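Local coordinates for nisin biosynthesis protein NisC (Lactococcus lactis subsp. lactis, PDB 2G0D), which catalyses, as the zinc-dependent cyclase of nisin biosynthesis, the addition of cysteine thiols to dehydrated residues that forms the thioether rings of this lantibiotic, at residues A[330-335]-A[394-399]; A[238-243]-A[301-306]; A[10-15]-A[61-66]. All blocks are in the same frame, centred on the assembly; numbering follows the deposited sequence.

Overall arrangement
The three contacts span the alpha toroid of the LanC fold in a single chain, and they come in series: contact 3 closes first, then contact 2, then contact 1. Contacts 2 and 3 lie far out on opposite sides of the chain's centre, about 42 Å apart between centres, and each joins two helices, 226-242 with 298-314 and 3-20 with 53-74. Contact 1, about 20 Å from contact 2 and 24 Å from contact 3 between centres, ties helix 327-341 to the chain beyond helix 376-387. It lies nearer the middle, the Glu332 side chain about 13 Å from the zinc ion. Helices 298-314 and 327-341 follow one another, so contacts 1 and 2 hold successive helices.

Contact 1: A[330-335]-A[394-399]; sequences LIEICS and YWRQAL
The carboxylate of Glu332 meets two flat groups of 394-399, the guanidinium of Arg396 and the indole of Trp395, and it matches the plane of neither. Its plane is turned 32° from the guanidinium and 55° from the indole. At the guanidinium the oxygen OE2 sits at the edge, near the plane but tilted out of it, while the indole has the CG of its own neighbour Arg396 over the centre of one face. The six-membered end of the indole is the part that reaches Glu332: Trp395 CH2 lies 3.5 Å from Glu332 CD, in an oblique approach. Arg396 grips side-on, NE and NH1 both directed at the one oxygen OE2. The salt bridge runs from NE to Glu332 OE2 at 2.7 Å, and NH1 reaches the same OE2 at 2.8 Å, both N-H bonds being well bent.

This is a buried charge pair inside the alpha toroid, joining helix 327-341 to the short 3-10 turn that follows helix 376-387. Glu332 points across the gap because its CG is anti to the backbone N (chi1 -166°) and its chain then bends at chi2, whereas the Arg396 chain runs extended from CG to NE and crosses it at about a right angle. Arg396 also uses NH2 in a salt bridge with Asp403, so two acidic residues share its charge. Val382 of helix 376-387 and Leu401 pack against Glu332, an apolar setting that would probably strengthen the attraction between the paired charges. Ser335, one turn further along the helix, brings OG to 4.4 Å from Arg396 NH1 and is hydrogen-bonded to Arg339.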
loop_
_atom_site.group_PDB
_atom_site.type_symbol
_atom_site.label_atom_id
_atom_site.label_comp_id
_atom_site.label_asym_id
_atom_site.label_seq_id
_atom_site.Cartn_x
_atom_site.Cartn_y
_atom_site.Cartn_z
ATOM N N LEU A 330 9.967 6.043 0.299
ATOM C CA LEU A 330 11.137 5.566 1.091
ATOM C C LEU A 330 11.190 6.263 2.445
ATOM O O LEU A 330 11.326 5.642 3.495
ATOM C CB LEU A 330 12.421 5.856 0.288
ATOM C CG LEU A 330 12.947 4.698 -0.591
ATOM C CD1 LEU A 330 11.922 4.285 -1.635
ATOM C CD2 LEU A 330 14.315 4.995 -1.245
ATOM N N ILE A 331 11.072 7.584 2.415
ATOM C CA ILE A 331 11.057 8.383 3.621
ATOM C C ILE A 331 9.940 7.959 4.601
ATOM O O ILE A 331 10.172 7.806 5.801
ATOM C CB ILE A 331 11.030 9.914 3.250
ATOM C CG1 ILE A 331 12.386 10.331 2.656
ATOM C CG2 ILE A 331 10.704 10.810 4.450
ATOM C CD1 ILE A 331 13.616 10.269 3.636
ATOM N N GLU A 332 8.737 7.750 4.093
ATOM C CA GLU A 332 7.633 7.374 4.949
ATOM C C GLU A 332 7.787 5.995 5.593
ATOM O O GLU A 332 7.291 5.753 6.718
ATOM C CB GLU A 332 6.290 7.469 4.208
ATOM C CG GLU A 332 5.120 7.406 5.198
ATOM C CD GLU A 332 4.971 8.677 6.041
ATOM O OE1 GLU A 332 5.516 9.721 5.621
ATOM O OE2 GLU A 332 4.290 8.651 7.107
ATOM N N ILE A 333 8.411 5.085 4.845
ATOM C CA ILE A 333 8.806 3.797 5.397
ATOM C C ILE A 333 9.827 3.944 6.542
ATOM O O ILE A 333 9.673 3.294 7.581
ATOM C CB ILE A 333 9.350 2.869 4.300
ATOM C CG1 ILE A 333 8.247 2.549 3.285
ATOM C CG2 ILE A 333 9.875 1.577 4.931
ATOM C CD1 ILE A 333 8.775 2.130 1.904
ATOM N N CYS A 334 10.855 4.790 6.358
ATOM C CA CYS A 334 11.807 5.079 7.439
ATOM C C CYS A 334 11.099 5.649 8.663
ATOM O O CYS A 334 11.461 5.351 9.798
ATOM C CB CYS A 334 12.861 6.093 6.999
ATOM S SG CYS A 334 13.935 5.539 5.660
ATOM N N SER A 335 10.111 6.496 8.431
ATOM C CA SER A 335 9.423 7.133 9.525
ATOM C C SER A 335 8.611 6.070 10.307
ATOM O O SER A 335 8.496 6.132 11.548
ATOM C CB SER A 335 8.535 8.244 8.978
ATOM O OG SER A 335 7.887 8.908 10.029
ATOM N N TYR A 394 -6.504 7.536 8.501
ATOM C CA TYR A 394 -5.818 6.252 8.346
ATOM C C TYR A 394 -5.080 6.117 7.023
ATOM O O TYR A 394 -4.923 5.002 6.511
ATOM C CB TYR A 394 -6.794 5.064 8.565
ATOM C CG TYR A 394 -7.418 5.035 9.949
ATOM C CD1 TYR A 394 -6.832 4.316 10.984
ATOM C CD2 TYR A 394 -8.574 5.760 10.219
ATOM C CE1 TYR A 394 -7.401 4.303 12.283
ATOM C CE2 TYR A 394 -9.149 5.781 11.495
ATOM C CZ TYR A 394 -8.562 5.047 12.519
ATOM O OH TYR A 394 -9.171 5.053 13.763
ATOM N N TRP A 395 -4.621 7.227 6.456
ATOM C CA TRP A 395 -3.983 7.193 5.120
ATOM C C TRP A 395 -2.852 6.181 4.992
ATOM O O TRP A 395 -2.686 5.563 3.933
ATOM C CB TRP A 395 -3.464 8.575 4.681
ATOM C CG TRP A 395 -2.243 9.105 5.423
ATOM C CD1 TRP A 395 -2.226 9.692 6.674
ATOM C CD2 TRP A 395 -0.888 9.163 4.937
ATOM N NE1 TRP A 395 -0.952 10.091 6.983
ATOM C CE2 TRP A 395 -0.111 9.781 5.947
ATOM C CE3 TRP A 395 -0.252 8.753 3.743
ATOM C CZ2 TRP A 395 1.274 9.999 5.811
ATOM C CZ3 TRP A 395 1.122 8.975 3.607
ATOM C CH2 TRP A 395 1.872 9.583 4.643
ATOM N N ARG A 396 -2.068 6.027 6.059
ATOM C CA ARG A 396 -0.908 5.103 6.079
ATOM C C ARG A 396 -1.233 3.637 5.830
ATOM O O ARG A 396 -0.375 2.878 5.349
ATOM C CB ARG A 396 -0.136 5.235 7.411
ATOM C CG ARG A 396 0.818 6.413 7.431
ATOM C CD ARG A 396 1.379 6.710 8.862
ATOM N NE ARG A 396 2.291 7.869 8.818
ATOM C CZ ARG A 396 2.704 8.591 9.862
ATOM N NH1 ARG A 396 3.522 9.621 9.627
ATOM N NH2 ARG A 396 2.311 8.315 11.124
ATOM N N GLN A 397 -2.477 3.256 6.167
ATOM C CA GLN A 397 -2.999 1.914 5.929
ATOM C C GLN A 397 -2.867 1.525 4.472
ATOM O O GLN A 397 -2.628 0.360 4.159
ATOM C CB GLN A 397 -4.478 1.830 6.337
ATOM C CG GLN A 397 -4.969 0.420 6.715
ATOM C CD GLN A 397 -4.411 -0.073 8.082
ATOM O OE1 GLN A 397 -4.625 -1.238 8.498
ATOM N NE2 GLN A 397 -3.711 0.799 8.766
ATOM N N ALA A 398 -3.051 2.491 3.581
ATOM C CA ALA A 398 -3.018 2.243 2.141
ATOM C C ALA A 398 -1.619 1.832 1.650
ATOM O O ALA A 398 -1.476 1.265 0.565
ATOM C CB ALA A 398 -3.482 3.484 1.398
ATOM N N LEU A 399 -0.602 2.148 2.451
ATOM C CA LEU A 399 0.802 1.831 2.154
ATOM C C LEU A 399 1.316 0.672 2.981
ATOM O O LEU A 399 2.502 0.367 2.940
ATOM C CB LEU A 399 1.677 3.069 2.407
ATOM C CG LEU A 399 1.482 4.285 1.490
ATOM C CD1 LEU A 399 2.436 5.438 1.875
ATOM C CD2 LEU A 399 1.713 3.905 0.046
#

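Contact 2: A[238-243]-A[301-306]; sequences IYEKFE and VDKAEK
Lys303 leaves its helix with CG anti to the backbone N (chi1 -168°) and stays extended through all its later torsions, which carries the ammonium across to Glu240 and Glu243. Glu243 reaches out to meet it: with chi1 and chi2 both close to 180°, it stretches straight out to the lysine. Glu240 takes a different route, its CG lying beside the backbone N and its chain bending at chi2 so that the carboxylate swings over toward Lys303. The outcome is a three-residue salt-bridge network in the alpha toroid, between the C-terminal end of helix 226-242, with the residue just after it, and helix 298-314. The backbones keep well apart here; the closest CA atoms, those of Glu240 and Lys303, are 10.4 Å from each other.

Both acids come from segment 238-243 and meet the oncoming lysine head-on, each offering one oxygen. Glu240 OE2 accepts from Lys303 NZ at 2.7 Å, while the modelled separation of 2.4 Å between Glu243 OE1 and Lys303 NZ is very short, and its exact value is doubtful. Two carboxylates thus share one ammonium, which would be expected to ease the repulsion between their charges. Both acids have further partners that help fix their rotation. Glu240 is hydrogen-bonded to two tyrosines, Tyr288 on OE2 and Tyr299 on OE1, and Glu243 OE2 accepts from the backbone N of Phe250. Glu243 is the first residue to depart from helical backbone angles. At Glu240 the ammonium nitrogen of Lys303 approaches OE2 from its syn side, 17° out of the carboxylate plane.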
loop_
_atom_site.group_PDB
_atom_site.type_symbol
_atom_site.label_atom_id
_atom_site.label_comp_id
_atom_site.label_asym_id
_atom_site.label_seq_id
_atom_site.Cartn_x
_atom_site.Cartn_y
_atom_site.Cartn_z
ATOM N N ILE A 238 11.185 -17.737 1.237
ATOM C CA ILE A 238 11.403 -17.498 -0.198
ATOM C C ILE A 238 12.210 -16.214 -0.431
ATOM O O ILE A 238 13.061 -16.172 -1.314
ATOM C CB ILE A 238 10.081 -17.490 -1.027
ATOM C CG1 ILE A 238 9.434 -18.882 -1.030
ATOM C CG2 ILE A 238 10.344 -17.028 -2.464
ATOM C CD1 ILE A 238 8.006 -18.901 -1.537
ATOM N N TYR A 239 11.951 -15.174 0.361
ATOM C CA TYR A 239 12.800 -13.980 0.307
ATOM C C TYR A 239 14.240 -14.296 0.697
ATOM O O TYR A 239 15.175 -13.877 0.004
ATOM C CB TYR A 239 12.195 -12.801 1.091
ATOM C CG TYR A 239 11.193 -12.082 0.229
ATOM C CD1 TYR A 239 11.589 -11.053 -0.641
ATOM C CD2 TYR A 239 9.858 -12.487 0.215
ATOM C CE1 TYR A 239 10.665 -10.430 -1.490
ATOM C CE2 TYR A 239 8.926 -11.869 -0.609
ATOM C CZ TYR A 239 9.334 -10.846 -1.454
ATOM O OH TYR A 239 8.393 -10.265 -2.248
ATOM N N GLU A 240 14.414 -15.064 1.771
ATOM C CA GLU A 240 15.741 -15.429 2.244
ATOM C C GLU A 240 16.491 -16.242 1.195
ATOM O O GLU A 240 17.706 -16.072 1.027
ATOM C CB GLU A 240 15.672 -16.223 3.574
ATOM C CG GLU A 240 15.386 -15.375 4.830
ATOM C CD GLU A 240 16.503 -14.372 5.133
ATOM O OE1 GLU A 240 17.412 -14.691 5.935
ATOM O OE2 GLU A 240 16.476 -13.258 4.557
ATOM N N LYS A 241 15.772 -17.116 0.491
ATOM C CA LYS A 241 16.421 -18.013 -0.470
ATOM C C LYS A 241 16.881 -17.266 -1.718
ATOM O O LYS A 241 17.995 -17.480 -2.195
ATOM C CB LYS A 241 15.519 -19.189 -0.870
ATOM C CG LYS A 241 16.291 -20.476 -1.254
ATOM C CD LYS A 241 16.678 -21.278 0.016
ATOM C CE LYS A 241 17.251 -22.656 -0.295
ATOM N NZ LYS A 241 18.667 -22.602 -0.807
ATOM N N PHE A 242 16.026 -16.389 -2.236
ATOM C CA PHE A 242 16.298 -15.756 -3.525
ATOM C C PHE A 242 16.966 -14.366 -3.434
ATOM O O PHE A 242 17.188 -13.717 -4.465
ATOM C CB PHE A 242 15.050 -15.775 -4.414
ATOM C CG PHE A 242 14.644 -17.171 -4.863
ATOM C CD1 PHE A 242 13.592 -17.840 -4.244
ATOM C CD2 PHE A 242 15.323 -17.815 -5.904
ATOM C CE1 PHE A 242 13.218 -19.136 -4.665
ATOM C CE2 PHE A 242 14.968 -19.105 -6.316
ATOM C CZ PHE A 242 13.911 -19.760 -5.694
ATOM N N GLU A 243 17.293 -13.923 -2.216
ATOM C CA GLU A 243 18.054 -12.679 -2.016
ATOM C C GLU A 243 19.349 -12.709 -2.830
ATOM O O GLU A 243 20.051 -13.734 -2.857
ATOM C CB GLU A 243 18.396 -12.449 -0.549
ATOM C CG GLU A 243 19.153 -11.152 -0.328
ATOM C CD GLU A 243 19.582 -10.909 1.121
ATOM O OE1 GLU A 243 19.283 -11.731 2.017
ATOM O OE2 GLU A 243 20.236 -9.871 1.358
ATOM N N VAL A 301 13.765 -8.763 12.299
ATOM C CA VAL A 301 13.645 -7.342 12.584
ATOM C C VAL A 301 14.973 -6.637 12.283
ATOM O O VAL A 301 14.992 -5.647 11.554
ATOM C CB VAL A 301 13.178 -7.057 14.031
ATOM C CG1 VAL A 301 13.208 -5.562 14.305
ATOM C CG2 VAL A 301 11.755 -7.580 14.254
ATOM N N ASP A 302 16.076 -7.174 12.810
ATOM C CA ASP A 302 17.414 -6.618 12.545
ATOM C C ASP A 302 17.744 -6.591 11.026
ATOM O O ASP A 302 18.341 -5.631 10.540
ATOM C CB ASP A 302 18.512 -7.353 13.375
ATOM C CG ASP A 302 18.363 -7.136 14.905
ATOM O OD1 ASP A 302 17.551 -6.266 15.317
ATOM O OD2 ASP A 302 19.054 -7.839 15.708
ATOM N N LYS A 303 17.337 -7.624 10.286
ATOM C CA LYS A 303 17.561 -7.631 8.834
ATOM C C LYS A 303 16.732 -6.542 8.170
ATOM O O LYS A 303 17.242 -5.829 7.308
ATOM C CB LYS A 303 17.198 -8.960 8.198
ATOM C CG LYS A 303 17.710 -9.055 6.762
ATOM C CD LYS A 303 17.821 -10.482 6.266
ATOM C CE LYS A 303 18.292 -10.493 4.825
ATOM N NZ LYS A 303 18.760 -11.807 4.383
ATOM N N ALA A 304 15.467 -6.404 8.584
ATOM C CA ALA A 304 14.603 -5.358 8.021
ATOM C C ALA A 304 15.333 -4.010 7.997
ATOM O O ALA A 304 15.316 -3.316 6.996
ATOM C CB ALA A 304 13.272 -5.257 8.791
ATOM N N GLU A 305 15.996 -3.657 9.098
ATOM C CA GLU A 305 16.684 -2.374 9.176
ATOM C C GLU A 305 17.853 -2.278 8.220
ATOM O O GLU A 305 18.078 -1.237 7.605
ATOM C CB GLU A 305 17.194 -2.136 10.584
ATOM C CG GLU A 305 16.112 -1.819 11.539
ATOM C CD GLU A 305 16.655 -1.070 12.722
ATOM O OE1 GLU A 305 16.924 0.158 12.583
ATOM O OE2 GLU A 305 16.822 -1.726 13.768
ATOM N N LYS A 306 18.603 -3.368 8.119
ATOM C CA LYS A 306 19.769 -3.428 7.246
ATOM C C LYS A 306 19.326 -3.271 5.789
ATOM O O LYS A 306 19.943 -2.524 5.043
ATOM C CB LYS A 306 20.549 -4.745 7.462
ATOM C CG LYS A 306 21.265 -4.847 8.820
ATOM C CD LYS A 306 22.246 -6.021 8.819
ATOM C CE LYS A 306 22.801 -6.366 10.191
ATOM N NZ LYS A 306 23.004 -5.205 11.111
#

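Contact 3: A[10-15]-A[61-66]; sequences KIIAQW and DNYIEY
Helix-to-helix packing in the periphery of the alpha toroid brings Tyr63, on helix 53-74, against Ile12 and Trp15, on helix 3-20. Segments 10-15 and 61-66 meet through this one tyrosine, whose ring spans the gap and ends beside the backbone of the other helix; the nearest CA atoms across the contact, those of Trp15 and Tyr63, are 8.5 Å apart.

With CG beside the backbone N (chi1 -59°), Tyr63 leaves its helix on the side of helix 3-20, and its ring reaches across to it. Within segment 10-15 three atoms lie close to its hydroxyl. The Ile12 carbonyl oxygen lies 3.2 Å from Tyr63 OH, and the branch methyl CG2 of Ile12 comes to 3.5 Å from the same OH, the isoleucine and tyrosine side chains crossing at about a right angle. Trp15 CB is 3.5 Å from Tyr63 OH and 3.8 Å from its CZ, meeting the ring obliquely. The tryptophan thus touches the tyrosine through its CB; the indole turns away, and its NE1 is hydrogen-bonded to Thr370 OG1.

The hydroxyl has its strongest polar partner one residue beyond Trp15 on helix 3-20, where it is hydrogen-bonded to OD1 of Asp16. Leu37 of helix 37-45 packs against both Trp15 and Tyr63, so a third helix covers the pair. Carbon atoms of Ile12 and Trp15 flank the end of the tyrosine, beside the Ile12 carbonyl. That combination implies a buried phenol fixed in two ways at once, the ring by Trp15 CB and Leu37 and the oxygen by the acidic side chain of Asp16 on helix 3-20.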
loop_
_atom_site.group_PDB
_atom_site.type_symbol
_atom_site.label_atom_id
_atom_site.label_comp_id
_atom_site.label_asym_id
_atom_site.label_seq_id
_atom_site.Cartn_x
_atom_site.Cartn_y
_atom_site.Cartn_z
ATOM N N LYS A 10 -4.079 25.575 -4.402
ATOM C CA LYS A 10 -4.156 25.318 -5.825
ATOM C C LYS A 10 -4.800 23.966 -6.110
ATOM O O LYS A 10 -5.601 23.859 -7.051
ATOM C CB LYS A 10 -2.799 25.530 -6.537
ATOM C CG LYS A 10 -1.969 24.289 -6.844
ATOM C CD LYS A 10 -0.684 24.656 -7.659
ATOM C CE LYS A 10 -0.863 24.448 -9.175
ATOM N NZ LYS A 10 0.396 24.717 -9.968
ATOM N N ILE A 11 -4.483 22.952 -5.284
ATOM C CA ILE A 11 -5.078 21.623 -5.438
ATOM C C ILE A 11 -6.582 21.703 -5.230
ATOM O O ILE A 11 -7.352 21.088 -5.979
ATOM C CB ILE A 11 -4.462 20.551 -4.486
ATOM C CG1 ILE A 11 -2.981 20.312 -4.794
ATOM C CG2 ILE A 11 -5.229 19.224 -4.575
ATOM C CD1 ILE A 11 -2.208 19.657 -3.630
ATOM N N ILE A 12 -7.004 22.461 -4.223
ATOM C CA ILE A 12 -8.430 22.633 -3.983
ATOM C C ILE A 12 -9.120 23.291 -5.193
ATOM O O ILE A 12 -10.185 22.834 -5.612
ATOM C CB ILE A 12 -8.729 23.437 -2.690
ATOM C CG1 ILE A 12 -8.241 22.675 -1.446
ATOM C CG2 ILE A 12 -10.243 23.713 -2.578
ATOM C CD1 ILE A 12 -8.070 23.555 -0.212
ATOM N N ALA A 13 -8.499 24.337 -5.753
ATOM C CA ALA A 13 -9.000 25.015 -6.969
ATOM C C ALA A 13 -9.142 24.069 -8.177
ATOM O O ALA A 13 -10.098 24.166 -8.943
ATOM C CB ALA A 13 -8.100 26.210 -7.334
ATOM N N GLN A 14 -8.196 23.154 -8.337
ATOM C CA GLN A 14 -8.259 22.162 -9.398
ATOM C C GLN A 14 -9.464 21.236 -9.200
ATOM O O GLN A 14 -10.212 20.939 -10.153
ATOM C CB GLN A 14 -6.950 21.359 -9.462
ATOM C CG GLN A 14 -5.747 22.220 -9.882
ATOM C CD GLN A 14 -4.447 21.438 -10.008
ATOM O OE1 GLN A 14 -4.349 20.493 -10.800
ATOM N NE2 GLN A 14 -3.432 21.841 -9.237
ATOM N N TRP A 15 -9.681 20.819 -7.959
ATOM C CA TRP A 15 -10.772 19.906 -7.680
ATOM C C TRP A 15 -12.133 20.569 -7.563
ATOM O O TRP A 15 -13.137 19.935 -7.836
ATOM C CB TRP A 15 -10.439 18.993 -6.488
ATOM C CG TRP A 15 -9.485 17.937 -6.912
ATOM C CD1 TRP A 15 -8.134 17.927 -6.725
ATOM C CD2 TRP A 15 -9.799 16.761 -7.667
ATOM N NE1 TRP A 15 -7.589 16.803 -7.291
ATOM C CE2 TRP A 15 -8.592 16.067 -7.876
ATOM C CE3 TRP A 15 -10.995 16.226 -8.190
ATOM C CZ2 TRP A 15 -8.536 14.847 -8.583
ATOM C CZ3 TRP A 15 -10.938 15.012 -8.884
ATOM C CH2 TRP A 15 -9.716 14.338 -9.069
ATOM N N ASP A 61 -16.351 17.731 2.760
ATOM C CA ASP A 61 -17.772 17.399 2.723
ATOM C C ASP A 61 -18.357 17.620 1.332
ATOM O O ASP A 61 -19.164 16.818 0.872
ATOM C CB ASP A 61 -18.540 18.139 3.814
ATOM C CG ASP A 61 -18.230 17.597 5.215
ATOM O OD1 ASP A 61 -18.022 16.376 5.361
ATOM O OD2 ASP A 61 -18.209 18.395 6.177
ATOM N N ASN A 62 -17.902 18.670 0.648
ATOM C CA ASN A 62 -18.229 18.874 -0.752
ATOM C C ASN A 62 -17.837 17.663 -1.588
ATOM O O ASN A 62 -18.644 17.140 -2.359
ATOM C CB ASN A 62 -17.524 20.126 -1.299
ATOM C CG ASN A 62 -18.170 21.410 -0.829
ATOM O OD1 ASN A 62 -19.285 21.391 -0.291
ATOM N ND2 ASN A 62 -17.472 22.541 -1.018
ATOM N N TYR A 63 -16.581 17.230 -1.436
ATOM C CA TYR A 63 -16.055 16.149 -2.248
ATOM C C TYR A 63 -16.740 14.827 -1.885
ATOM O O TYR A 63 -16.944 13.981 -2.755
ATOM C CB TYR A 63 -14.525 16.048 -2.099
ATOM C CG TYR A 63 -13.754 17.294 -2.501
ATOM C CD1 TYR A 63 -14.302 18.239 -3.384
ATOM C CD2 TYR A 63 -12.466 17.516 -2.018
ATOM C CE1 TYR A 63 -13.591 19.378 -3.766
ATOM C CE2 TYR A 63 -11.741 18.633 -2.397
ATOM C CZ TYR A 63 -12.308 19.569 -3.269
ATOM O OH TYR A 63 -11.590 20.686 -3.630
ATOM N N ILE A 64 -17.092 14.657 -0.608
ATOM C CA ILE A 64 -17.832 13.474 -0.173
ATOM C C ILE A 64 -19.241 13.443 -0.788
ATOM O O ILE A 64 -19.648 12.438 -1.380
ATOM C CB ILE A 64 -17.907 13.361 1.375
ATOM C CG1 ILE A 64 -16.532 13.007 1.971
ATOM C CG2 ILE A 64 -18.893 12.289 1.781
ATOM C CD1 ILE A 64 -16.438 13.267 3.441
ATOM N N GLU A 65 -19.987 14.538 -0.656
ATOM C CA GLU A 65 -21.299 14.594 -1.278
ATOM C C GLU A 65 -21.189 14.367 -2.785
ATOM O O GLU A 65 -21.986 13.619 -3.365
ATOM C CB GLU A 65 -22.057 15.880 -0.928
ATOM C CG GLU A 65 -22.722 15.846 0.474
ATOM C CD GLU A 65 -23.548 14.565 0.765
ATOM O OE1 GLU A 65 -24.739 14.475 0.322
ATOM O OE2 GLU A 65 -23.010 13.656 1.465
ATOM N N TYR A 66 -20.171 14.960 -3.404
ATOM C CA TYR A 66 -19.911 14.721 -4.822
ATOM C C TYR A 66 -19.636 13.244 -5.097
ATOM O O TYR A 66 -20.064 12.725 -6.118
ATOM C CB TYR A 66 -18.755 15.582 -5.312
ATOM C CG TYR A 66 -18.397 15.401 -6.761
ATOM C CD1 TYR A 66 -19.004 16.178 -7.744
ATOM C CD2 TYR A 66 -17.432 14.470 -7.154
ATOM C CE1 TYR A 66 -18.676 16.025 -9.091
ATOM C CE2 TYR A 66 -17.072 14.315 -8.487
ATOM C CZ TYR A 66 -17.709 15.103 -9.461
ATOM O OH TYR A 66 -17.381 14.977 -10.800
#